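Local structure of 5' nucleotidase family protein (Staphylococcus aureus subsp. aureus, 4Q7F) at residues A[326-331]-A[341-346]; A[347-352]-A[518-523]. The protein belongs to the 5' nucleotidase family, joining a calcineurin-like phosphoesterase domain to a C-terminal 5'-nucleotidase domain, and binds manganese and magnesium ions. All coordinates share one frame; numbering follows the deposited sequence.

Overall arrangement
Both contacts are built on helix 342-355 of the C-terminal 5'-nucleotidase domain. From the N terminus, the chain reaches strand 328-329, passes through helix 335-338 and enters helix 342-355, whose first turn packs against 326-331; contact 1 closes this short loop. Contact 2 opens on the next turns, 347-352, and closes far later in the chain at 518-523, which leads into strand 522-526. The two loops are therefore in series, neither nested nor crossed. N345 links them: its OD1 accepts from V520 N at 2.8 Å, and its ND2 donates to P518 O. One helix thus ties strand 328-329 to the C-terminal segment.

Contact 1 of 2, residues A[326-331]-A[341-346]; sequences YDMTIN and HPFTNF
Selenomethionine M328 lies against P342, F343 and F346, while I330 meets H341 and F343, so the two side chains divide the apolar work at the start of helix 342-355. CE of M328 makes a CH-pi contact over the F346 face, 4.1 Å from the centroid and 19° off the normal; SE, oblique to the same ring, gives the Met-aromatic contact. The bend at the end of the chain (chi3 -53°) carries CE over the ring, while SE packs 3.7 Å from F346 CB. CE also approaches F343 at the ring edge. L505 and L509 of helix 501-511 add to the surroundings of F346. A second CH-pi contact places I330 CG1 above the H341 imidazole, 3.8 Å from its centroid, with P342 CD on the opposite face. Further along I330, CD1 reaches F343 CD2 at 3.8 Å. Backbone bonds pair M328 with F371 in the two-stranded sheet 328-329/370-371, and F371 meets the F343 ring edge-to-face.

Polar contacts concentrate on H341, the N-cap residue. F343 N donates to H341 ND1 at 3.1 Å, nearly straight at 167°, though the donor is tilted from the ring plane. The carbonyl T329 O approaches the rim of the imidazole, 3.0 Å from H341 CE1. Water 1 accepts from N331 N and is hydrogen-bonded to H341 NE2 at 2.9 Å, bridging the two segments. Within 326-331, D327 OD2 accepts from T329 N at 2.8 Å in an Asx turn, and its OD1 accepts from T329 OG1.

Chemically, the imidazole gives the F343 amide a capping acceptor at the helix start, and its NE2 joins the water; with both faces covered as well, its rotation is probably restricted, while M328 lays its methyl over one face of F346.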
ATOM      1  N   TYR A 326     -12.117 -10.940  28.293  1.00 54.39           N
ATOM      2  CA  TYR A 326     -13.321 -10.584  27.540  1.00 54.16           C
ATOM      3  C   TYR A 326     -13.045 -10.428  26.044  1.00 53.98           C
ATOM      4  O   TYR A 326     -11.894 -10.244  25.622  1.00 52.86           O
ATOM      5  CB  TYR A 326     -13.905  -9.284  28.080  1.00 57.74           C
ATOM      6  CG  TYR A 326     -12.882  -8.191  28.167  1.00 59.15           C
ATOM      7  CD1 TYR A 326     -12.588  -7.399  27.067  1.00 60.51           C
ATOM      8  CD2 TYR A 326     -12.192  -7.957  29.352  1.00 61.98           C
ATOM      9  CE1 TYR A 326     -11.638  -6.402  27.141  1.00 60.01           C
ATOM     10  CE2 TYR A 326     -11.241  -6.959  29.436  1.00 62.72           C
ATOM     11  CZ  TYR A 326     -10.970  -6.186  28.325  1.00 62.66           C
ATOM     12  OH  TYR A 326     -10.029  -5.191  28.395  1.00 67.96           O
ATOM     13  N   ASP A 327     -14.117 -10.485  25.254  1.00 49.69           N
ATOM     14  CA  ASP A 327     -14.021 -10.366  23.809  1.00 48.39           C
ATOM     15  C   ASP A 327     -14.032  -8.896  23.376  1.00 46.57           C
ATOM     16  O   ASP A 327     -14.749  -8.072  23.959  1.00 46.10           O
ATOM     17  CB  ASP A 327     -15.191 -11.088  23.135  1.00 48.17           C
ATOM     18  CG  ASP A 327     -15.054 -11.128  21.637  1.00 47.46           C
ATOM     19  OD1 ASP A 327     -14.348 -12.020  21.137  1.00 50.24           O
ATOM     20  OD2 ASP A 327     -15.668 -10.283  20.954  1.00 45.20           O
HETATM   21  N   MSE A 328     -13.240  -8.591  22.348  1.00 40.77           N
HETATM   22  CA  MSE A 328     -13.150  -7.249  21.779  1.00 40.84           C
HETATM   23  C   MSE A 328     -13.230  -7.354  20.273  1.00 40.15           C
HETATM   24  O   MSE A 328     -12.540  -6.632  19.547  1.00 38.09           O
HETATM   25  CB  MSE A 328     -11.809  -6.618  22.146  1.00 40.85           C
HETATM   26  CG  MSE A 328     -11.775  -6.076  23.569  1.00 41.85           C
HETATM   27 SE   MSE A 328     -10.201  -4.911  23.777  1.00 41.76          SE
HETATM   28  CE  MSE A 328      -8.789  -6.126  23.145  1.00 39.05           C
ATOM     29  N   THR A 329     -14.072  -8.252  19.779  1.00 38.30           N
ATOM     30  CA  THR A 329     -14.195  -8.443  18.349  1.00 38.13           C
ATOM     31  C   THR A 329     -14.960  -7.289  17.713  1.00 36.61           C
ATOM     32  O   THR A 329     -15.803  -6.671  18.338  1.00 35.23           O
ATOM     33  CB  THR A 329     -14.897  -9.782  18.019  1.00 40.34           C
ATOM     34  OG1 THR A 329     -14.055 -10.871  18.420  1.00 42.39           O
ATOM     35  CG2 THR A 329     -15.164  -9.916  16.534  1.00 41.07           C
ATOM     36  N   ILE A 330     -14.620  -7.002  16.467  1.00 35.38           N
ATOM     37  CA  ILE A 330     -15.303  -6.002  15.680  1.00 37.41           C
ATOM     38  C   ILE A 330     -16.202  -6.756  14.702  1.00 38.31           C
ATOM     39  O   ILE A 330     -15.721  -7.393  13.766  1.00 35.73           O
ATOM     40  CB  ILE A 330     -14.299  -5.105  14.938  1.00 37.72           C
ATOM     41  CG1 ILE A 330     -13.576  -4.219  15.961  1.00 38.19           C
ATOM     42  CG2 ILE A 330     -15.013  -4.255  13.890  1.00 38.10           C
ATOM     43  CD1 ILE A 330     -12.473  -3.363  15.387  1.00 36.98           C
ATOM     44  N   ASN A 331     -17.507  -6.705  14.945  1.00 41.36           N
ATOM     45  CA  ASN A 331     -18.477  -7.390  14.092  1.00 42.69           C
ATOM     46  C   ASN A 331     -18.683  -6.690  12.754  1.00 41.98           C
ATOM     47  O   ASN A 331     -18.709  -7.331  11.702  1.00 44.59           O
ATOM     48  CB  ASN A 331     -19.810  -7.511  14.827  1.00 45.25           C
ATOM     49  CG  ASN A 331     -19.713  -8.396  16.053  1.00 47.38           C
ATOM     50  OD1 ASN A 331     -18.885  -9.308  16.111  1.00 51.16           O
ATOM     51  ND2 ASN A 331     -20.569  -8.147  17.029  1.00 49.43           N
ATOM     52  N   HIS A 341     -15.648   1.835  20.208  1.00 27.03           N
ATOM     53  CA  HIS A 341     -15.709   0.397  20.265  1.00 28.10           C
ATOM     54  C   HIS A 341     -14.632  -0.044  21.266  1.00 28.19           C
ATOM     55  O   HIS A 341     -13.566   0.575  21.334  1.00 26.52           O
ATOM     56  CB  HIS A 341     -15.437  -0.179  18.869  1.00 27.90           C
ATOM     57  CG  HIS A 341     -15.660  -1.652  18.778  1.00 29.11           C
ATOM     58  ND1 HIS A 341     -14.710  -2.562  19.173  1.00 29.14           N
ATOM     59  CD2 HIS A 341     -16.742  -2.377  18.395  1.00 29.90           C
ATOM     60  CE1 HIS A 341     -15.182  -3.787  19.018  1.00 30.24           C
ATOM     61  NE2 HIS A 341     -16.409  -3.702  18.534  1.00 30.39           N
ATOM     62  N   PRO A 342     -14.886  -1.107  22.045  1.00 29.84           N
ATOM     63  CA  PRO A 342     -13.847  -1.521  22.995  1.00 30.53           C
ATOM     64  C   PRO A 342     -12.449  -1.739  22.383  1.00 29.96           C
ATOM     65  O   PRO A 342     -11.440  -1.490  23.049  1.00 30.34           O
ATOM     66  CB  PRO A 342     -14.402  -2.825  23.573  1.00 32.05           C
ATOM     67  CG  PRO A 342     -15.887  -2.659  23.480  1.00 33.02           C
ATOM     68  CD  PRO A 342     -16.119  -1.901  22.199  1.00 31.82           C
ATOM     69  N   PHE A 343     -12.375  -2.184  21.133  1.00 29.55           N
ATOM     70  CA  PHE A 343     -11.082  -2.415  20.511  1.00 28.56           C
ATOM     71  C   PHE A 343     -10.365  -1.102  20.120  1.00 27.00           C
ATOM     72  O   PHE A 343      -9.166  -1.001  20.276  1.00 26.21           O
ATOM     73  CB  PHE A 343     -11.176  -3.375  19.327  1.00 28.41           C
ATOM     74  CG  PHE A 343      -9.830  -3.749  18.764  1.00 27.67           C
ATOM     75  CD1 PHE A 343      -9.024  -4.657  19.429  1.00 28.06           C
ATOM     76  CD2 PHE A 343      -9.357  -3.167  17.603  1.00 26.99           C
ATOM     77  CE1 PHE A 343      -7.775  -4.996  18.927  1.00 27.52           C
ATOM     78  CE2 PHE A 343      -8.107  -3.493  17.105  1.00 26.64           C
ATOM     79  CZ  PHE A 343      -7.314  -4.406  17.774  1.00 26.69           C
ATOM     80  N   THR A 344     -11.086  -0.105  19.614  1.00 27.28           N
ATOM     81  CA  THR A 344     -10.453   1.185  19.292  1.00 26.30           C
ATOM     82  C   THR A 344     -10.054   1.898  20.590  1.00 26.21           C
ATOM     83  O   THR A 344      -9.008   2.582  20.661  1.00 25.99           O
ATOM     84  CB  THR A 344     -11.347   2.087  18.431  1.00 26.06           C
ATOM     85  OG1 THR A 344     -12.590   2.342  19.103  1.00 27.36           O
ATOM     86  CG2 THR A 344     -11.599   1.426  17.116  1.00 26.57           C
ATOM     87  N   ASN A 345     -10.882   1.730  21.615  1.00 26.64           N
ATOM     88  CA  ASN A 345     -10.596   2.274  22.920  1.00 26.98           C
ATOM     89  C   ASN A 345      -9.306   1.660  23.440  1.00 27.37           C
ATOM     90  O   ASN A 345      -8.439   2.361  23.933  1.00 25.53           O
ATOM     91  CB  ASN A 345     -11.699   1.970  23.897  1.00 28.53           C
ATOM     92  CG  ASN A 345     -11.456   2.616  25.224  1.00 29.51           C
ATOM     93  OD1 ASN A 345     -11.434   3.843  25.324  1.00 29.61           O
ATOM     94  ND2 ASN A 345     -11.255   1.804  26.255  1.00 30.09           N
ATOM     95  N   PHE A 346      -9.190   0.346  23.289  1.00 27.99           N
ATOM     96  CA  PHE A 346      -8.002  -0.380  23.695  1.00 28.58           C
ATOM     97  C   PHE A 346      -6.738   0.099  22.983  1.00 27.67           C
ATOM     98  O   PHE A 346      -5.718   0.298  23.630  1.00 26.76           O
ATOM     99  CB  PHE A 346      -8.202  -1.867  23.450  1.00 30.03           C
ATOM    100  CG  PHE A 346      -6.929  -2.639  23.301  1.00 30.58           C
ATOM    101  CD1 PHE A 346      -6.153  -2.942  24.396  1.00 32.82           C
ATOM    102  CD2 PHE A 346      -6.520  -3.069  22.057  1.00 30.97           C
ATOM    103  CE1 PHE A 346      -4.977  -3.654  24.247  1.00 33.95           C
ATOM    104  CE2 PHE A 346      -5.351  -3.788  21.900  1.00 32.17           C
ATOM    105  CZ  PHE A 346      -4.576  -4.083  23.002  1.00 32.20           C
TER
HETATM  106  O   HOH W   1     -18.553  -5.273  17.484  1.00 36.52           O

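Contact 2 of 2, residues A[347-352]-A[518-523]; sequences MNYALL and PQVVDF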
HETATM    1  N   MSE A 347      -6.796   0.250  21.659  1.00 27.31           N
HETATM    2  CA  MSE A 347      -5.625   0.663  20.889  1.00 27.64           C
HETATM    3  C   MSE A 347      -5.203   2.038  21.316  1.00 26.44           C
HETATM    4  O   MSE A 347      -4.032   2.266  21.579  1.00 27.66           O
HETATM    5  CB  MSE A 347      -5.866   0.620  19.379  1.00 27.62           C
HETATM    6  CG  MSE A 347      -5.904  -0.826  18.857  1.00 29.20           C
HETATM    7 SE   MSE A 347      -5.713  -0.844  16.899  1.00 32.19          SE
HETATM    8  CE  MSE A 347      -7.454  -0.036  16.441  1.00 30.48           C
ATOM      9  N   ASN A 348      -6.145   2.972  21.369  1.00 25.29           N
ATOM     10  CA  ASN A 348      -5.829   4.328  21.814  1.00 25.01           C
ATOM     11  C   ASN A 348      -5.268   4.379  23.248  1.00 25.71           C
ATOM     12  O   ASN A 348      -4.331   5.120  23.517  1.00 23.86           O
ATOM     13  CB  ASN A 348      -7.028   5.250  21.638  1.00 24.94           C
ATOM     14  CG  ASN A 348      -7.127   5.795  20.224  1.00 24.78           C
ATOM     15  OD1 ASN A 348      -6.241   6.537  19.769  1.00 25.61           O
ATOM     16  ND2 ASN A 348      -8.208   5.470  19.534  1.00 24.06           N
ATOM     17  N   TYR A 349      -5.814   3.560  24.144  1.00 26.36           N
ATOM     18  CA  TYR A 349      -5.317   3.505  25.491  1.00 27.62           C
ATOM     19  C   TYR A 349      -3.862   3.033  25.499  1.00 27.36           C
ATOM     20  O   TYR A 349      -3.032   3.619  26.194  1.00 27.46           O
ATOM     21  CB  TYR A 349      -6.176   2.629  26.394  1.00 29.98           C
ATOM     22  CG  TYR A 349      -5.646   2.629  27.816  1.00 33.41           C
ATOM     23  CD1 TYR A 349      -5.791   3.748  28.628  1.00 34.83           C
ATOM     24  CD2 TYR A 349      -4.970   1.529  28.333  1.00 35.05           C
ATOM     25  CE1 TYR A 349      -5.289   3.766  29.915  1.00 37.87           C
ATOM     26  CE2 TYR A 349      -4.467   1.539  29.622  1.00 37.15           C
ATOM     27  CZ  TYR A 349      -4.637   2.657  30.408  1.00 39.48           C
ATOM     28  OH  TYR A 349      -4.139   2.674  31.686  1.00 43.06           O
ATOM     29  N   ALA A 350      -3.534   2.006  24.706  1.00 27.26           N
ATOM     30  CA  ALA A 350      -2.156   1.521  24.668  1.00 26.60           C
ATOM     31  C   ALA A 350      -1.199   2.627  24.220  1.00 26.23           C
ATOM     32  O   ALA A 350      -0.102   2.769  24.753  1.00 25.37           O
ATOM     33  CB  ALA A 350      -2.028   0.296  23.768  1.00 26.28           C
ATOM     34  N   LEU A 351      -1.630   3.414  23.242  1.00 25.72           N
ATOM     35  CA  LEU A 351      -0.820   4.510  22.732  1.00 26.25           C
ATOM     36  C   LEU A 351      -0.693   5.646  23.767  1.00 26.57           C
ATOM     37  O   LEU A 351       0.385   6.230  23.947  1.00 26.06           O
ATOM     38  CB  LEU A 351      -1.404   5.033  21.415  1.00 25.34           C
ATOM     39  CG  LEU A 351      -1.345   4.110  20.205  1.00 25.65           C
ATOM     40  CD1 LEU A 351      -2.135   4.724  19.050  1.00 25.67           C
ATOM     41  CD2 LEU A 351       0.076   3.776  19.774  1.00 25.95           C
ATOM     42  N   LEU A 352      -1.784   5.968  24.447  1.00 27.06           N
ATOM     43  CA  LEU A 352      -1.717   6.990  25.487  1.00 28.07           C
ATOM     44  C   LEU A 352      -0.760   6.572  26.610  1.00 29.72           C
ATOM     45  O   LEU A 352       0.028   7.380  27.073  1.00 30.06           O
ATOM     46  CB  LEU A 352      -3.094   7.311  26.047  1.00 28.53           C
ATOM     47  CG  LEU A 352      -3.975   8.080  25.061  1.00 27.75           C
ATOM     48  CD1 LEU A 352      -5.418   8.077  25.523  1.00 29.74           C
ATOM     49  CD2 LEU A 352      -3.470   9.497  24.843  1.00 27.23           C
ATOM     50  N   PRO A 518      -9.391   1.958  30.851  1.00 41.75           N
ATOM     51  CA  PRO A 518     -10.273   3.110  31.058  1.00 41.31           C
ATOM     52  C   PRO A 518     -10.854   3.601  29.736  1.00 37.85           C
ATOM     53  O   PRO A 518     -10.293   3.313  28.669  1.00 34.33           O
ATOM     54  CB  PRO A 518      -9.353   4.168  31.673  1.00 41.65           C
ATOM     55  CG  PRO A 518      -7.981   3.752  31.344  1.00 40.03           C
ATOM     56  CD  PRO A 518      -8.003   2.250  31.246  1.00 40.97           C
ATOM     57  N   GLN A 519     -11.955   4.340  29.802  1.00 36.82           N
ATOM     58  CA  GLN A 519     -12.589   4.830  28.595  1.00 35.75           C
ATOM     59  C   GLN A 519     -11.923   6.123  28.126  1.00 33.61           C
ATOM     60  O   GLN A 519     -12.143   7.189  28.695  1.00 35.83           O
ATOM     61  CB  GLN A 519     -14.095   5.040  28.795  1.00 38.76           C
ATOM     62  CG  GLN A 519     -14.856   5.179  27.473  1.00 38.41           C
ATOM     63  CD  GLN A 519     -14.803   3.901  26.625  1.00 38.71           C
ATOM     64  OE1 GLN A 519     -14.810   2.778  27.157  1.00 39.98           O
ATOM     65  NE2 GLN A 519     -14.764   4.066  25.301  1.00 37.34           N
ATOM     66  N   VAL A 520     -11.111   6.012  27.087  1.00 29.76           N
ATOM     67  CA  VAL A 520     -10.405   7.161  26.514  1.00 29.26           C
ATOM     68  C   VAL A 520     -10.994   7.621  25.173  1.00 26.78           C
ATOM     69  O   VAL A 520     -10.711   8.730  24.726  1.00 26.24           O
ATOM     70  CB  VAL A 520      -8.899   6.881  26.360  1.00 28.43           C
ATOM     71  CG1 VAL A 520      -8.280   6.624  27.730  1.00 30.39           C
ATOM     72  CG2 VAL A 520      -8.641   5.717  25.403  1.00 28.06           C
ATOM     73  N   VAL A 521     -11.832   6.781  24.566  1.00 26.73           N
ATOM     74  CA  VAL A 521     -12.504   7.098  23.293  1.00 25.44           C
ATOM     75  C   VAL A 521     -13.944   7.404  23.644  1.00 27.11           C
ATOM     76  O   VAL A 521     -14.660   6.570  24.209  1.00 27.14           O
ATOM     77  CB  VAL A 521     -12.400   5.965  22.260  1.00 24.75           C
ATOM     78  CG1 VAL A 521     -13.087   6.356  20.954  1.00 24.52           C
ATOM     79  CG2 VAL A 521     -10.947   5.641  21.979  1.00 23.60           C
ATOM     80  N   ASP A 522     -14.346   8.622  23.326  1.00 26.53           N
ATOM     81  CA  ASP A 522     -15.650   9.092  23.649  1.00 28.02           C
ATOM     82  C   ASP A 522     -16.013  10.150  22.612  1.00 27.67           C
ATOM     83  O   ASP A 522     -15.554  11.288  22.691  1.00 27.99           O
ATOM     84  CB  ASP A 522     -15.585   9.678  25.053  1.00 30.67           C
ATOM     85  CG  ASP A 522     -16.899  10.252  25.515  1.00 32.96           C
ATOM     86  OD1 ASP A 522     -17.902  10.086  24.815  1.00 32.69           O
ATOM     87  OD2 ASP A 522     -16.907  10.864  26.589  1.00 35.82           O
ATOM     88  N   PHE A 523     -16.805   9.755  21.620  1.00 26.80           N
ATOM     89  CA  PHE A 523     -17.197  10.657  20.541  1.00 26.48           C
ATOM     90  C   PHE A 523     -18.531  10.225  19.971  1.00 26.59           C
ATOM     91  O   PHE A 523     -19.009   9.138  20.261  1.00 26.92           O
ATOM     92  CB  PHE A 523     -16.140  10.694  19.430  1.00 26.19           C
ATOM     93  CG  PHE A 523     -16.030   9.421  18.633  1.00 25.44           C
ATOM     94  CD1 PHE A 523     -15.315   8.335  19.116  1.00 26.16           C
ATOM     95  CD2 PHE A 523     -16.630   9.318  17.375  1.00 25.61           C
ATOM     96  CE1 PHE A 523     -15.206   7.164  18.367  1.00 25.04           C
ATOM     97  CE2 PHE A 523     -16.532   8.155  16.622  1.00 25.14           C
ATOM     98  CZ  PHE A 523     -15.822   7.076  17.121  1.00 25.60           C
TER
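Y349 turns one ring face to P518 and part of its edge to V520, and Y349 and V520 between them carry the contact of helix 342-355 with the loop before strand 522-526. With CG anti to the backbone N (chi1 -178°), the ring projects from the helix to the pyrrolidine, and the two side chains cross at about a right angle. P518 CD lies over the ring, 3.6 Å from the centroid and 21° off the normal, a CH-pi arrangement; the proline CG is modelled implausibly close to the ring, so the exact spacing is doubtful.

V520 points its side chain into the helix surface and splits its two methyls. CG1 comes to the Y349 ring near its plane, 3.9 Å from CD1, while CG2 packs beside the helix backbone, 3.8 Å from Y349 N. One turn on, L352 meets V520 tip to tip, with L352 CD1 3.8 Å from V520 CB.

N348 and V521 cross almost perpendicularly, and V521 CG2 rests 3.7 Å from N348 ND2. That amide nitrogen spends its hydrogens elsewhere, on T344 O and I436 O, so the methyl merely lies beside it. Within the loop itself, Q519 NE2 donates to V521 O at 2.7 Å and 177°, in the carbonyl plane.

Across these two segments the attraction is thus essentially apolar, made of CH-pi and van der Waals contact. Direction comes from polar bonds at its margins: N345, from the preceding helical turn, also accepts from V521 N, consistent with holding the backbone that turns V520 to the helix.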